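Local coordinates for lipase (Pelosinus fermentans, PDB 5AH0), which probably hydrolyses ester bonds as a zinc-containing lipase of the alpha/beta hydrolase fold, including those of the synthetic polyester poly(butylene adipate-co-terephthalate), at residues 221-225 / 226-230; 299-302 / 303-306; 156-160 / 161-165. All blocks are in the same frame, centred on the assembly; numbering follows the deposited sequence.

Contact 1: residues 221-225 / 226-230; sequences RVFNS and AIWNS
Trp228 reaches back across the short link between two helices to the carbonyl of Val222, so the short, weakly bonded helix 227-230 is pinned to the end of helix 215-223 that it follows. The bond from Trp228 NE1 to Val222 O is short, 2.7 Å, and nearly straight at 175°. The oxygen lies in the indole plane, at the edge where the N-H points. Tryptophan suits this place because it brings a donor and a broad apolar surface together. Its CB points toward 221-225, and with CG beside the backbone N (chi1 -59°) the indole N-H is set facing Val222 O.

Behind the polar edge, the benzo part of the indole packs closely. Its CZ2 comes within 3.9 Å of Val222 CG1, and the same CZ2 lies 3.7 Å from Phe223 CD1. The Phe223 ring and the six-membered ring of Trp228 are nearly parallel, with planes 12° apart, but slid past each other to a centroid separation of 5.2 Å, so they overlap very little.

Ser225 sits at the link itself. Its OG accepts from Ile227 N at 3.2 Å, a capping bond that gives an acceptor to an amide at the start of the new helix; a short hydroxyl side chain can reach forward to that amide.

The other side is looser and faces solvent. The exposed Ala226 points its CB away from 221-225, so a small side chain is enough, and Ser230 turns its hydroxyl onto the backbone, with Ser230 OG 3.1 Å from Ile227 O, an oxygen that also receives the Ser230 amide.

On the protein side, Phe223 rests on Phe175 and Ala179 of helix 173-190 and meets Phe200 edge-to-face, while Ile227 and Trp228 both touch Leu234, just before helix 235-238.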
loop_
_atom_site.group_PDB
_atom_site.type_symbol
_atom_site.label_atom_id
_atom_site.label_comp_id
_atom_site.label_asym_id
_atom_site.label_seq_id
_atom_site.Cartn_x
_atom_site.Cartn_y
_atom_site.Cartn_z
ATOM N N ARG A 221 -2.181 14.325 -18.064
ATOM C CA ARG A 221 -1.284 15.397 -17.649
ATOM C C ARG A 221 -0.407 14.937 -16.479
ATOM O O ARG A 221 0.772 15.274 -16.413
ATOM C CB ARG A 221 -2.080 16.651 -17.271
ATOM C CG ARG A 221 -1.229 17.828 -16.778
ATOM C CD ARG A 221 -2.038 19.121 -16.736
ATOM N NE ARG A 221 -3.144 19.050 -15.779
ATOM C CZ ARG A 221 -3.045 19.334 -14.481
ATOM N NH1 ARG A 221 -1.886 19.728 -13.964
ATOM N NH2 ARG A 221 -4.115 19.235 -13.701
ATOM N N VAL A 222 -0.964 14.122 -15.587
ATOM C CA VAL A 222 -0.197 13.620 -14.450
ATOM C C VAL A 222 0.977 12.731 -14.858
ATOM O O VAL A 222 2.101 12.931 -14.393
ATOM C CB VAL A 222 -1.093 12.818 -13.489
ATOM C CG1 VAL A 222 -0.244 11.960 -12.539
ATOM C CG2 VAL A 222 -2.031 13.753 -12.728
ATOM N N PHE A 223 0.721 11.768 -15.741
ATOM C CA PHE A 223 1.727 10.761 -16.091
ATOM C C PHE A 223 2.565 11.137 -17.322
ATOM O O PHE A 223 3.452 10.389 -17.739
ATOM C CB PHE A 223 1.043 9.407 -16.285
ATOM C CG PHE A 223 0.448 8.858 -15.019
ATOM C CD1 PHE A 223 1.240 8.187 -14.098
ATOM C CD2 PHE A 223 -0.888 9.054 -14.727
ATOM C CE1 PHE A 223 0.706 7.698 -12.925
ATOM C CE2 PHE A 223 -1.433 8.565 -13.550
ATOM C CZ PHE A 223 -0.635 7.887 -12.647
ATOM N N ASN A 224 2.287 12.297 -17.898
ATOM C CA ASN A 224 3.144 12.839 -18.945
ATOM C C ASN A 224 4.013 13.940 -18.363
ATOM O O ASN A 224 4.653 14.693 -19.089
ATOM C CB ASN A 224 2.323 13.366 -20.121
ATOM C CG ASN A 224 1.516 12.279 -20.804
ATOM O OD1 ASN A 224 1.485 11.125 -20.357
ATOM N ND2 ASN A 224 0.845 12.644 -21.888
ATOM N N SER A 225 4.007 14.043 -17.040
ATOM C CA SER A 225 4.813 15.036 -16.346
ATOM C C SER A 225 6.293 14.665 -16.313
ATOM O O SER A 225 6.657 13.491 -16.354
ATOM C CB SER A 225 4.300 15.231 -14.925
ATOM O OG SER A 225 5.182 16.061 -14.202
ATOM N N ALA A 226 7.141 15.679 -16.226
ATOM C CA ALA A 226 8.577 15.468 -16.190
ATOM C C ALA A 226 9.012 14.880 -14.859
ATOM O O ALA A 226 10.082 14.284 -14.754
ATOM C CB ALA A 226 9.310 16.780 -16.452
ATOM N N ILE A 227 8.167 15.048 -13.849
ATOM C CA ILE A 227 8.495 14.663 -12.481
ATOM C C ILE A 227 8.935 13.206 -12.362
ATOM O O ILE A 227 9.860 12.893 -11.615
ATOM C CB ILE A 227 7.300 14.887 -11.540
ATOM C CG1 ILE A 227 6.807 16.327 -11.637
ATOM C CG2 ILE A 227 7.688 14.592 -10.112
ATOM C CD1 ILE A 227 7.776 17.334 -11.091
ATOM N N TRP A 228 8.285 12.328 -13.120
ATOM C CA TRP A 228 8.516 10.894 -13.008
ATOM C C TRP A 228 9.948 10.486 -13.312
ATOM O O TRP A 228 10.468 9.536 -12.724
ATOM C CB TRP A 228 7.562 10.151 -13.933
ATOM C CG TRP A 228 6.159 10.453 -13.589
ATOM C CD1 TRP A 228 5.327 11.324 -14.224
ATOM C CD2 TRP A 228 5.419 9.917 -12.490
ATOM N NE1 TRP A 228 4.102 11.347 -13.597
ATOM C CE2 TRP A 228 4.136 10.493 -12.529
ATOM C CE3 TRP A 228 5.714 8.990 -11.485
ATOM C CZ2 TRP A 228 3.149 10.180 -11.600
ATOM C CZ3 TRP A 228 4.732 8.676 -10.567
ATOM C CH2 TRP A 228 3.465 9.277 -10.626
ATOM N N ASN A 229 10.589 11.227 -14.208
ATOM C CA ASN A 229 11.952 10.925 -14.615
ATOM C C ASN A 229 12.990 11.702 -13.817
ATOM O O ASN A 229 14.177 11.388 -13.870
ATOM C CB ASN A 229 12.130 11.223 -16.103
ATOM C CG ASN A 229 11.062 10.569 -16.959
ATOM O OD1 ASN A 229 10.744 9.386 -16.792
ATOM N ND2 ASN A 229 10.487 11.343 -17.872
ATOM N N SER A 230 12.542 12.712 -13.073
ATOM C CA SER A 230 13.458 13.645 -12.406
ATOM C C SER A 230 13.612 13.390 -10.904
ATOM O O SER A 230 14.663 13.665 -10.327
ATOM C CB SER A 230 13.006 15.088 -12.636
ATOM O OG SER A 230 11.773 15.339 -12.000
#

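Contact 2: residues 299-302 / 303-306; sequences RNEQ and GRVI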
loop_
_atom_site.group_PDB
_atom_site.type_symbol
_atom_site.label_atom_id
_atom_site.label_comp_id
_atom_site.label_asym_id
_atom_site.label_seq_id
_atom_site.Cartn_x
_atom_site.Cartn_y
_atom_site.Cartn_z
ATOM N N ARG A 299 16.098 -10.083 -16.578
ATOM C CA ARG A 299 17.159 -9.094 -16.686
ATOM C C ARG A 299 18.406 -9.529 -15.947
ATOM O O ARG A 299 18.350 -9.905 -14.774
ATOM C CB ARG A 299 16.692 -7.749 -16.143
ATOM C CG ARG A 299 17.670 -6.637 -16.350
ATOM C CD ARG A 299 17.212 -5.417 -15.620
ATOM N NE ARG A 299 17.315 -5.596 -14.182
ATOM C CZ ARG A 299 16.363 -5.257 -13.315
ATOM N NH1 ARG A 299 15.222 -4.735 -13.751
ATOM N NH2 ARG A 299 16.552 -5.447 -12.017
ATOM N N ASN A 300 19.537 -9.446 -16.638
ATOM C CA ASN A 300 20.814 -9.855 -16.082
ATOM C C ASN A 300 21.816 -8.730 -16.256
ATOM O O ASN A 300 22.737 -8.834 -17.064
ATOM C CB ASN A 300 21.323 -11.125 -16.764
ATOM C CG ASN A 300 22.421 -11.805 -15.980
ATOM O OD1 ASN A 300 22.490 -11.680 -14.758
ATOM N ND2 ASN A 300 23.307 -12.507 -16.682
ATOM N N GLU A 301 21.606 -7.635 -15.537
ATOM C CA GLU A 301 22.511 -6.503 -15.635
ATOM C C GLU A 301 23.270 -6.311 -14.337
ATOM O O GLU A 301 22.767 -6.599 -13.251
ATOM C CB GLU A 301 21.748 -5.231 -16.004
ATOM C CG GLU A 301 21.072 -5.326 -17.357
ATOM C CD GLU A 301 20.098 -4.188 -17.618
ATOM O OE1 GLU A 301 20.117 -3.199 -16.850
ATOM O OE2 GLU A 301 19.305 -4.296 -18.582
ATOM N N GLN A 302 24.486 -5.810 -14.457
ATOM C CA GLN A 302 25.317 -5.583 -13.290
ATOM C C GLN A 302 24.852 -4.328 -12.548
ATOM O O GLN A 302 24.474 -3.330 -13.164
ATOM C CB GLN A 302 26.786 -5.515 -13.717
ATOM C CG GLN A 302 27.051 -4.602 -14.901
ATOM C CD GLN A 302 28.504 -4.643 -15.360
ATOM O OE1 GLN A 302 29.335 -5.329 -14.759
ATOM N NE2 GLN A 302 28.813 -3.918 -16.434
ATOM N N GLY A 303 24.811 -4.413 -11.222
ATOM C CA GLY A 303 24.400 -3.291 -10.400
ATOM C C GLY A 303 22.920 -3.288 -10.043
ATOM O O GLY A 303 22.518 -2.654 -9.069
ATOM N N ARG A 304 22.105 -4.006 -10.814
ATOM C CA ARG A 304 20.679 -4.105 -10.502
ATOM C C ARG A 304 20.324 -5.515 -10.050
ATOM O O ARG A 304 21.074 -6.455 -10.303
ATOM C CB ARG A 304 19.821 -3.717 -11.710
ATOM C CG ARG A 304 19.851 -2.237 -12.050
ATOM C CD ARG A 304 19.014 -1.948 -13.282
ATOM N NE ARG A 304 17.673 -1.476 -12.949
ATOM C CZ ARG A 304 16.649 -1.506 -13.796
ATOM N NH1 ARG A 304 16.825 -1.995 -15.015
ATOM N NH2 ARG A 304 15.451 -1.058 -13.428
ATOM N N VAL A 305 19.181 -5.655 -9.387
ATOM C CA VAL A 305 18.678 -6.961 -8.965
ATOM C C VAL A 305 18.539 -7.873 -10.175
ATOM O O VAL A 305 17.909 -7.503 -11.170
ATOM C CB VAL A 305 17.323 -6.824 -8.256
ATOM C CG1 VAL A 305 16.745 -8.200 -7.900
ATOM C CG2 VAL A 305 17.462 -5.949 -7.022
ATOM N N ILE A 306 19.129 -9.061 -10.096
ATOM C CA ILE A 306 19.075 -9.991 -11.223
ATOM C C ILE A 306 17.701 -10.651 -11.255
ATOM O O ILE A 306 17.228 -11.176 -10.245
ATOM C CB ILE A 306 20.185 -11.072 -11.167
ATOM C CG1 ILE A 306 21.484 -10.572 -11.816
ATOM C CG2 ILE A 306 19.752 -12.318 -11.925
ATOM C CD1 ILE A 306 22.162 -9.408 -11.120
#
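Arg299 and Arg304 lay their guanidinium groups on one another beside a type II beta turn, Glu301 to Arg304, that reverses the chain in a long surface loop. The planes are 25° apart and the centres 3.8 Å, with Arg299 NH1 over one face of the Arg304 group. Bending at chi3 (70°) turns the Arg299 head back over the loop, where NH2 donates to Val305 O at 2.6 Å. That bond is bent, at 134°; it uses a lone pair in the carbonyl plane, although the oxygen is tilted from the guanidinium plane. Ile306 brings its CG1 to 3.3 Å from Asn300 OD1.

The stacking of two like charges is probably eased by nearby carboxylates. Arg299 NH1 pairs with Asp170 and also bonds Tyr297 OH; Arg304 NH2 has its main partner in Asp242. Glu301 runs alongside Arg304, and its OE1 makes a long salt bridge, 4.0 Å, to Arg304 NH1. With an alanine here in place of Arg299, Asp170 is likely to lose this charge partner and Val305 O its side-chain donor, and the Arg304 head, though still held by Asp242, would lose the group stacked on its face.

Farther out, Arg299 is joined to Ile307 through the backbone. The turn depends on Gly303, whose O accepts from Arg245: a beta carbon there would lie only 2.5 Å from Gln302 O.

Contact 3: residues 156-160 / 161-165; sequences ITTIA and SPHDG
The loop leaving strand 153-159 runs beside the probable nucleophile elbow of this alpha/beta hydrolase, and Thr158, on the strand, is bonded to His163, further along the loop. Their bond joins Thr158 OG1 to His163 NE2 at 2.9 Å. The hydroxyl meets the imidazole at its edge, in the ring plane, as the two side chains approach from opposite directions. Thr158 holds OG1 between its backbone N and carbonyl carbon (chi1 71°), which directs the hydroxyl to the ring and leaves CG2 3.9 Å from His163 CE1.

Between them, the backbone turns sharply. Ala160 has left-handed helical angles, which its small side chain tolerates, and Pro162 is the centre of an inverse gamma turn, marked by a weak bond of 3.2 Å from His163 N to Ser161 O. A type I turn follows, closed by Gly165 N donating to Pro162 O at 3.1 Å.

Ser161 fills the inside of the bend: its OG packs 3.4 Å from Thr158 CB but bonds to the carbonyl of Ser114. Ser114 follows strand 108-113 directly, the position of the nucleophile in this fold. Ala160 touches Asp315 and His357, probably the other members of the triad.

His163 also meets Trp346 edge-to-face, and its ND1 is weakly bonded by Arg121 NH1. The Thr158 bond and the Trp346 contact probably do most to keep the buried ring from rotating. Thr158 thus ties the strand to the loop's His163, while Ser161 OG links the loop to the backbone of the probable nucleophile, and both hydroxyls are satisfied in a buried place.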
loop_
_atom_site.group_PDB
_atom_site.type_symbol
_atom_site.label_atom_id
_atom_site.label_comp_id
_atom_site.label_asym_id
_atom_site.label_seq_id
_atom_site.Cartn_x
_atom_site.Cartn_y
_atom_site.Cartn_z
ATOM N N ILE A 156 1.503 -6.211 11.849
ATOM C CA ILE A 156 1.450 -5.778 10.476
ATOM C C ILE A 156 1.117 -6.981 9.600
ATOM O O ILE A 156 1.830 -7.990 9.609
ATOM C CB ILE A 156 2.781 -5.143 10.038
ATOM C CG1 ILE A 156 2.930 -3.746 10.647
ATOM C CG2 ILE A 156 2.895 -5.095 8.517
ATOM C CD1 ILE A 156 4.106 -2.981 10.079
ATOM N N THR A 157 0.017 -6.884 8.863
ATOM C CA THR A 157 -0.317 -7.908 7.899
ATOM C C THR A 157 -0.215 -7.294 6.525
ATOM O O THR A 157 -0.845 -6.271 6.260
ATOM C CB THR A 157 -1.723 -8.458 8.105
ATOM O OG1 THR A 157 -1.813 -9.059 9.398
ATOM C CG2 THR A 157 -2.059 -9.510 7.035
ATOM N N THR A 158 0.593 -7.888 5.651
ATOM C CA THR A 158 0.684 -7.380 4.293
ATOM C C THR A 158 0.219 -8.443 3.321
ATOM O O THR A 158 0.443 -9.640 3.512
ATOM C CB THR A 158 2.102 -6.897 3.925
ATOM O OG1 THR A 158 2.977 -8.018 3.784
ATOM C CG2 THR A 158 2.634 -5.930 4.997
ATOM N N ILE A 159 -0.510 -7.987 2.313
ATOM C CA ILE A 159 -1.128 -8.864 1.347
ATOM C C ILE A 159 -0.737 -8.456 -0.048
ATOM O O ILE A 159 -1.014 -7.324 -0.459
ATOM C CB ILE A 159 -2.645 -8.822 1.463
ATOM C CG1 ILE A 159 -3.063 -9.080 2.909
ATOM C CG2 ILE A 159 -3.280 -9.831 0.488
ATOM C CD1 ILE A 159 -4.551 -8.990 3.128
ATOM N N ALA A 160 -0.104 -9.380 -0.765
ATOM C CA ALA A 160 0.373 -9.136 -2.120
ATOM C C ALA A 160 1.280 -7.919 -2.196
ATOM O O ALA A 160 1.207 -7.139 -3.147
ATOM C CB ALA A 160 -0.810 -8.964 -3.065
ATOM N N SER A 161 2.151 -7.764 -1.207
ATOM C CA SER A 161 3.026 -6.599 -1.166
ATOM C C SER A 161 4.384 -6.842 -1.817
ATOM O O SER A 161 4.954 -7.922 -1.680
ATOM C CB SER A 161 3.218 -6.146 0.277
ATOM O OG SER A 161 2.007 -5.615 0.771
ATOM N N PRO A 162 4.907 -5.823 -2.519
ATOM C CA PRO A 162 6.206 -5.875 -3.195
ATOM C C PRO A 162 7.366 -5.485 -2.269
ATOM O O PRO A 162 7.966 -4.403 -2.396
ATOM C CB PRO A 162 6.045 -4.853 -4.324
ATOM C CG PRO A 162 5.125 -3.800 -3.715
ATOM C CD PRO A 162 4.196 -4.557 -2.777
ATOM N N HIS A 163 7.701 -6.380 -1.352
ATOM C CA HIS A 163 8.738 -6.077 -0.380
ATOM C C HIS A 163 10.130 -6.046 -1.013
ATOM O O HIS A 163 11.049 -5.454 -0.459
ATOM C CB HIS A 163 8.688 -7.087 0.757
ATOM C CG HIS A 163 7.443 -7.006 1.578
ATOM N ND1 HIS A 163 7.170 -5.940 2.409
ATOM C CD2 HIS A 163 6.393 -7.852 1.696
ATOM C CE1 HIS A 163 6.010 -6.138 3.011
ATOM N NE2 HIS A 163 5.517 -7.289 2.593
ATOM N N ASP A 164 10.278 -6.672 -2.173
ATOM C CA ASP A 164 11.517 -6.610 -2.947
ATOM C C ASP A 164 11.296 -5.857 -4.264
ATOM O O ASP A 164 12.162 -5.838 -5.145
ATOM C CB ASP A 164 12.039 -8.019 -3.225
ATOM C CG ASP A 164 12.610 -8.690 -1.985
ATOM O OD1 ASP A 164 13.131 -7.979 -1.096
ATOM O OD2 ASP A 164 12.523 -9.934 -1.893
ATOM N N GLY A 165 10.124 -5.238 -4.388
ATOM C CA GLY A 165 9.760 -4.496 -5.581
ATOM C C GLY A 165 9.017 -5.346 -6.601
ATOM O O GLY A 165 8.748 -6.521 -6.344
#

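Contact 3 lies near the middle of the molecule, beside the probable nucleophile Ser114, whereas contacts 1 and 2 are on the surface. Contacts 2 and 3 come closest, with nearest atoms about 6 Å apart, and they share neighbours: helix 241-250 supplies Arg245 to contact 2 and Asn248 to contact 3, while Ile328 touches Val305 and bonds Asp164. Asp170, the charge partner of Arg299, ends the short helix that follows 161-165. Contact 1 stands farther off, about 12 Å from contact 2 and 14 Å from contact 3 between nearest atoms. The side chain of its Ile227 is about 10 Å from the zinc ion bound by Asp56, His76, His82 and Asp233.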